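PDB 2X4G: nucleoside-diphosphate-sugar epimerase from Pseudomonas aeruginosa, which probably binds a nicotinamide adenine dinucleotide cofactor on a Rossmann-type fold and acts on nucleotide-linked sugars, as do related epimerases and dehydratases. Local coordinates for residues 181-186 / 214-219; 241-246 / 317-323. All blocks are in the same frame, centred on the assembly; numbering follows the deposited sequence.

Read from the N terminus, the chain first builds the Rossmann-type sheet as far as strand 176-185, whose end supplies the first half of interaction 1. After a 27-residue excursion that includes helix 196-202, the chain returns as strand 213-218, and pairing 181-186 with 214-219 closes that loop. Interaction 2 opens only afterwards, so the two follow in series and neither nest nor cross. Its loop is longer, running through helices 248-259, 269-280 and 309-315, and its closure joins strand 238-247 to the loop entering the C-terminal helix 323-336. The contacts share one sheet, since strand 238-247 pairs with both strands of interaction 1, for instance through Val216 O and His244 N.

Interaction 1 (181-186 / 214-219); sequences PGMVLG and RNVIDA
Met183, Val184 and Leu185 pair in parallel with Val216, Ile217 and Asp218, the short strand axes coming within 4.6 Å, in the central sheet of a Rossmann-type epimerase fold. Four backbone hydrogen bonds alternate across the pair, from Met183 N to Asn215 O, Ile217 N to Met183 O, Leu185 N to Ile217 O and Ala219 N to Leu185 O. The last links the strand to the start of helix 219-232, where Asp218 is the N-cap and its OD2 accepts Glu221 N; its OD1 forms a salt bridge with Arg329 NH1 and a hydrogen bond with Thr326 OG1.

One face carries Val184 beside Ile217, their CG2 methyls 3.8 Å apart, while Val184 CG1 lies 3.8 Å from Ala219 CB; helix 24-35 covers Val184 and Ala219 there. On the other face Leu185 crosses Val216 at a slant, Leu185 CD1 to Val216 CG1 3.5 Å, and helix 248-259 packs on Val216. Met183, with CG anti to its backbone N (chi1 -164°) and an extended chain beyond, runs alongside Val216 in the same direction, Met183 SD to Val216 CG2 4.2 Å. Arg214 bends at chi3, and its NH1 bonds Tyr128 OH, while its aliphatic CD rests 3.4 Å from Met183 SD.

Interaction 2 (241-246 / 317-323); sequences LTGHNL and FFSTTAL
Leu241, His244 and Leu246 pack against Phe317 and Leu323 in a strand-to-loop contact made without any hydrogen bond between the two segments. It joins strand 238-247 of the central sheet to the loop that leaves helix 309-315 and enters helix 323-336, with Ala322 at the N-cap position of that helix.

At one end Leu241 meets Phe317 roughly at a right angle, Leu241 CD2 lying 4.0 Å from Phe317 CD1. The ring also turns an edge to the backbone, with Thr242 O near its plane and 4.0 Å from Phe317 CE1. Both side chains reach helix 219-232, Leu241 touching Leu226 and Phe317 touching Met228. In the middle, Ser319 CB lies 3.9 Å from Thr242 O. The Ser319 hydroxyl is hydrogen-bonded to Glu221 OE2, an oxygen that also accepts the backbone N-H of Thr320 and Thr321, so one carboxylate oxygen gathers three successive loop residues.

The His244 imidazole, with CG beside the backbone N (chi1 -57°), lies beside the start of helix 323-336. Its edge meets Thr321 O in the ring plane, His244 CE1 to Thr321 O 3.3 Å, while His244 ND1 is 3.6 Å from Leu323 CB; the imidazole and the leucine chain pass one another, running in opposing directions. Leu323 swings CG away from its own backbone N (chi1 -176°), and its end meets Leu246 tip to tip, Leu323 CD2 to Leu246 CD2 3.5 Å.

The chemistry implies that apolar packing and an in-plane ring edge against a carbonyl join these segments, while hydrogen bonds to Glu221 of helix 219-232 hold Ser319, Thr320 and Thr321 from outside the contact.

Interaction 1 (181-186 / 214-219)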
loop_
_atom_site.group_PDB
_atom_site.type_symbol
_atom_site.label_atom_id
_atom_site.label_comp_id
_atom_site.label_asym_id
_atom_site.label_seq_id
_atom_site.Cartn_x
_atom_site.Cartn_y
_atom_site.Cartn_z
ATOM N N PRO A 181 6.903 -26.119 4.370
ATOM C CA PRO A 181 7.973 -26.041 3.390
ATOM C C PRO A 181 8.634 -24.670 3.378
ATOM O O PRO A 181 8.034 -23.700 3.815
ATOM C CB PRO A 181 7.236 -26.276 2.084
ATOM C CG PRO A 181 5.918 -25.701 2.304
ATOM C CD PRO A 181 5.585 -25.993 3.734
ATOM N N GLY A 182 9.863 -24.601 2.884
ATOM C CA GLY A 182 10.490 -23.329 2.571
ATOM C C GLY A 182 9.824 -22.708 1.353
ATOM O O GLY A 182 8.792 -23.198 0.881
ATOM N N MET A 183 10.411 -21.630 0.839
ATOM C CA MET A 183 9.932 -21.009 -0.385
ATOM C C MET A 183 9.954 -22.060 -1.513
ATOM O O MET A 183 11.017 -22.536 -1.894
ATOM C CB MET A 183 10.826 -19.820 -0.736
ATOM C CG MET A 183 10.242 -18.853 -1.745
ATOM S SD MET A 183 11.499 -17.809 -2.522
ATOM C CE MET A 183 10.502 -16.934 -3.729
ATOM N N VAL A 184 8.775 -22.422 -2.021
ATOM C CA VAL A 184 8.614 -23.467 -3.037
ATOM C C VAL A 184 8.817 -22.927 -4.455
ATOM O O VAL A 184 8.148 -21.997 -4.869
ATOM C CB VAL A 184 7.219 -24.103 -2.934
ATOM C CG1 VAL A 184 7.034 -25.193 -3.979
ATOM C CG2 VAL A 184 7.002 -24.670 -1.523
ATOM N N LEU A 185 9.739 -23.514 -5.205
ATOM C CA LEU A 185 10.028 -23.058 -6.572
ATOM C C LEU A 185 10.040 -24.265 -7.504
ATOM O O LEU A 185 10.591 -25.314 -7.134
ATOM C CB LEU A 185 11.393 -22.355 -6.634
ATOM C CG LEU A 185 11.495 -20.939 -6.063
ATOM C CD1 LEU A 185 12.943 -20.529 -6.058
ATOM C CD2 LEU A 185 10.667 -19.945 -6.870
ATOM N N GLY A 186 9.444 -24.121 -8.691
ATOM C CA GLY A 186 9.434 -25.216 -9.651
ATOM C C GLY A 186 8.495 -25.023 -10.806
ATOM O O GLY A 186 8.047 -23.933 -11.071
ATOM N N ARG A 214 17.144 -17.004 3.204
ATOM C CA ARG A 214 15.946 -17.718 2.782
ATOM C C ARG A 214 16.229 -19.171 2.489
ATOM O O ARG A 214 17.305 -19.496 2.022
ATOM C CB ARG A 214 15.397 -17.059 1.524
ATOM C CG ARG A 214 13.990 -17.490 1.198
ATOM C CD ARG A 214 13.385 -16.645 0.095
ATOM N NE ARG A 214 13.113 -15.285 0.548
ATOM C CZ ARG A 214 12.074 -14.933 1.304
ATOM N NH1 ARG A 214 11.189 -15.842 1.718
ATOM N NH2 ARG A 214 11.932 -13.659 1.663
ATOM N N ASN A 215 15.261 -20.037 2.768
ATOM C CA ASN A 215 15.314 -21.435 2.329
ATOM C C ASN A 215 14.360 -21.669 1.175
ATOM O O ASN A 215 13.152 -21.393 1.275
ATOM C CB ASN A 215 14.978 -22.413 3.443
ATOM C CG ASN A 215 15.264 -23.870 3.048
ATOM O OD1 ASN A 215 14.369 -24.583 2.606
ATOM N ND2 ASN A 215 16.517 -24.304 3.198
ATOM N N VAL A 216 14.930 -22.185 0.086
ATOM C CA VAL A 216 14.220 -22.471 -1.146
ATOM C C VAL A 216 14.119 -23.982 -1.314
ATOM O O VAL A 216 15.063 -24.694 -0.980
ATOM C CB VAL A 216 14.980 -21.855 -2.326
ATOM C CG1 VAL A 216 14.535 -22.455 -3.658
ATOM C CG2 VAL A 216 14.765 -20.374 -2.323
ATOM N N ILE A 217 12.982 -24.467 -1.811
ATOM C CA ILE A 217 12.767 -25.905 -2.000
ATOM C C ILE A 217 12.102 -26.196 -3.335
ATOM O O ILE A 217 11.254 -25.443 -3.815
ATOM C CB ILE A 217 11.932 -26.570 -0.862
ATOM C CG1 ILE A 217 12.026 -28.108 -0.979
ATOM C CG2 ILE A 217 10.491 -26.091 -0.890
ATOM C CD1 ILE A 217 11.022 -28.875 -0.231
ATOM N N ASP A 218 12.535 -27.298 -3.936
ATOM C CA ASP A 218 12.067 -27.722 -5.234
ATOM C C ASP A 218 10.597 -28.184 -5.082
ATOM O O ASP A 218 10.237 -28.847 -4.115
ATOM C CB ASP A 218 13.023 -28.815 -5.735
ATOM C CG ASP A 218 12.586 -29.478 -7.040
ATOM O OD1 ASP A 218 13.078 -29.043 -8.100
ATOM O OD2 ASP A 218 11.803 -30.467 -7.009
ATOM N N ALA A 219 9.747 -27.793 -6.017
ATOM C CA ALA A 219 8.338 -28.060 -5.893
ATOM C C ALA A 219 8.063 -29.562 -5.865
ATOM O O ALA A 219 7.305 -30.041 -5.015
ATOM C CB ALA A 219 7.574 -27.405 -7.021
#

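Interaction 2 (241-246 / 317-323)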
loop_
_atom_site.group_PDB
_atom_site.type_symbol
_atom_site.label_atom_id
_atom_site.label_comp_id
_atom_site.label_asym_id
_atom_site.label_seq_id
_atom_site.Cartn_x
_atom_site.Cartn_y
_atom_site.Cartn_z
ATOM N N LEU A 241 10.298 -28.721 5.677
ATOM C CA LEU A 241 10.621 -29.409 4.448
ATOM C C LEU A 241 11.485 -28.422 3.678
ATOM O O LEU A 241 10.982 -27.467 3.143
ATOM C CB LEU A 241 9.333 -29.789 3.704
ATOM C CG LEU A 241 8.328 -30.650 4.508
ATOM C CD1 LEU A 241 7.041 -30.873 3.746
ATOM C CD2 LEU A 241 8.937 -32.002 4.917
ATOM N N THR A 242 12.796 -28.666 3.663
ATOM C CA THR A 242 13.786 -27.668 3.278
ATOM C C THR A 242 14.584 -28.123 2.092
ATOM O O THR A 242 14.661 -29.313 1.814
ATOM C CB THR A 242 14.787 -27.419 4.413
ATOM O OG1 THR A 242 15.527 -28.611 4.667
ATOM C CG2 THR A 242 14.078 -27.037 5.684
ATOM N N GLY A 243 15.203 -27.160 1.416
ATOM C CA GLY A 243 15.939 -27.390 0.176
ATOM C C GLY A 243 17.326 -26.831 0.318
ATOM O O GLY A 243 18.228 -27.540 0.760
ATOM N N HIS A 244 17.497 -25.558 -0.040
ATOM C CA HIS A 244 18.802 -24.881 0.057
ATOM C C HIS A 244 18.669 -23.601 0.856
ATOM O O HIS A 244 17.755 -22.805 0.603
ATOM C CB HIS A 244 19.347 -24.548 -1.327
ATOM C CG HIS A 244 19.495 -25.744 -2.212
ATOM N ND1 HIS A 244 18.666 -25.979 -3.291
ATOM C CD2 HIS A 244 20.343 -26.797 -2.151
ATOM C CE1 HIS A 244 19.011 -27.115 -3.866
ATOM N NE2 HIS A 244 20.025 -27.633 -3.194
ATOM N N ASN A 245 19.563 -23.413 1.830
ATOM C CA ASN A 245 19.688 -22.128 2.499
ATOM C C ASN A 245 20.509 -21.198 1.627
ATOM O O ASN A 245 21.551 -21.564 1.131
ATOM C CB ASN A 245 20.324 -22.289 3.859
ATOM C CG ASN A 245 19.436 -23.013 4.814
ATOM O OD1 ASN A 245 18.254 -22.741 4.924
ATOM N ND2 ASN A 245 19.995 -23.935 5.506
ATOM N N LEU A 246 20.014 -19.990 1.441
ATOM C CA LEU A 246 20.428 -19.165 0.332
ATOM C C LEU A 246 20.381 -17.699 0.701
ATOM O O LEU A 246 19.382 -17.231 1.228
ATOM C CB LEU A 246 19.421 -19.402 -0.797
ATOM C CG LEU A 246 19.941 -19.664 -2.193
ATOM C CD1 LEU A 246 21.106 -20.635 -2.154
ATOM C CD2 LEU A 246 18.813 -20.227 -2.991
ATOM N N PHE A 317 12.866 -37.803 4.895
ATOM C CA PHE A 317 12.850 -36.799 3.841
ATOM C C PHE A 317 14.057 -35.882 3.798
ATOM O O PHE A 317 14.488 -35.338 4.803
ATOM C CB PHE A 317 11.623 -35.912 3.913
ATOM C CG PHE A 317 11.681 -34.783 2.942
ATOM C CD1 PHE A 317 12.211 -33.560 3.316
ATOM C CD2 PHE A 317 11.282 -34.967 1.628
ATOM C CE1 PHE A 317 12.299 -32.529 2.412
ATOM C CE2 PHE A 317 11.372 -33.938 0.716
ATOM C CZ PHE A 317 11.893 -32.719 1.106
ATOM N N PHE A 318 14.555 -35.666 2.591
ATOM C CA PHE A 318 15.524 -34.613 2.357
ATOM C C PHE A 318 15.695 -34.408 0.852
ATOM O O PHE A 318 15.450 -35.315 0.073
ATOM C CB PHE A 318 16.871 -34.944 3.041
ATOM C CG PHE A 318 17.524 -36.203 2.545
ATOM C CD1 PHE A 318 18.356 -36.177 1.441
ATOM C CD2 PHE A 318 17.329 -37.399 3.191
ATOM C CE1 PHE A 318 18.961 -37.312 0.987
ATOM C CE2 PHE A 318 17.946 -38.553 2.737
ATOM C CZ PHE A 318 18.756 -38.503 1.632
ATOM N N SER A 319 16.159 -33.227 0.468
ATOM C CA SER A 319 16.310 -32.861 -0.931
ATOM C C SER A 319 17.541 -33.498 -1.526
ATOM O O SER A 319 18.557 -33.654 -0.846
ATOM C CB SER A 319 16.426 -31.342 -1.067
ATOM O OG SER A 319 16.473 -30.930 -2.428
ATOM N N THR A 320 17.421 -33.884 -2.796
ATOM C CA THR A 320 18.538 -34.415 -3.570
ATOM C C THR A 320 18.760 -33.652 -4.884
ATOM O O THR A 320 19.717 -33.921 -5.589
ATOM C CB THR A 320 18.374 -35.961 -3.826
ATOM O OG1 THR A 320 17.066 -36.270 -4.301
ATOM C CG2 THR A 320 18.560 -36.727 -2.556
ATOM N N THR A 321 17.906 -32.671 -5.176
ATOM C CA THR A 321 17.899 -31.955 -6.462
ATOM C C THR A 321 18.819 -30.734 -6.421
ATOM O O THR A 321 18.762 -29.950 -5.499
ATOM C CB THR A 321 16.441 -31.514 -6.847
ATOM O OG1 THR A 321 15.564 -32.640 -6.743
ATOM C CG2 THR A 321 16.350 -30.974 -8.254
ATOM N N ALA A 322 19.683 -30.590 -7.422
ATOM C CA ALA A 322 20.505 -29.387 -7.556
ATOM C C ALA A 322 19.577 -28.206 -7.733
ATOM O O ALA A 322 18.567 -28.327 -8.422
ATOM C CB ALA A 322 21.427 -29.496 -8.745
ATOM N N LEU A 323 19.921 -27.083 -7.103
ATOM C CA LEU A 323 19.157 -25.834 -7.224
ATOM C C LEU A 323 19.021 -25.331 -8.637
ATOM O O LEU A 323 18.036 -24.720 -8.955
ATOM C CB LEU A 323 19.821 -24.710 -6.426
ATOM C CG LEU A 323 19.065 -23.378 -6.388
ATOM C CD1 LEU A 323 17.614 -23.583 -5.910
ATOM C CD2 LEU A 323 19.817 -22.417 -5.485
#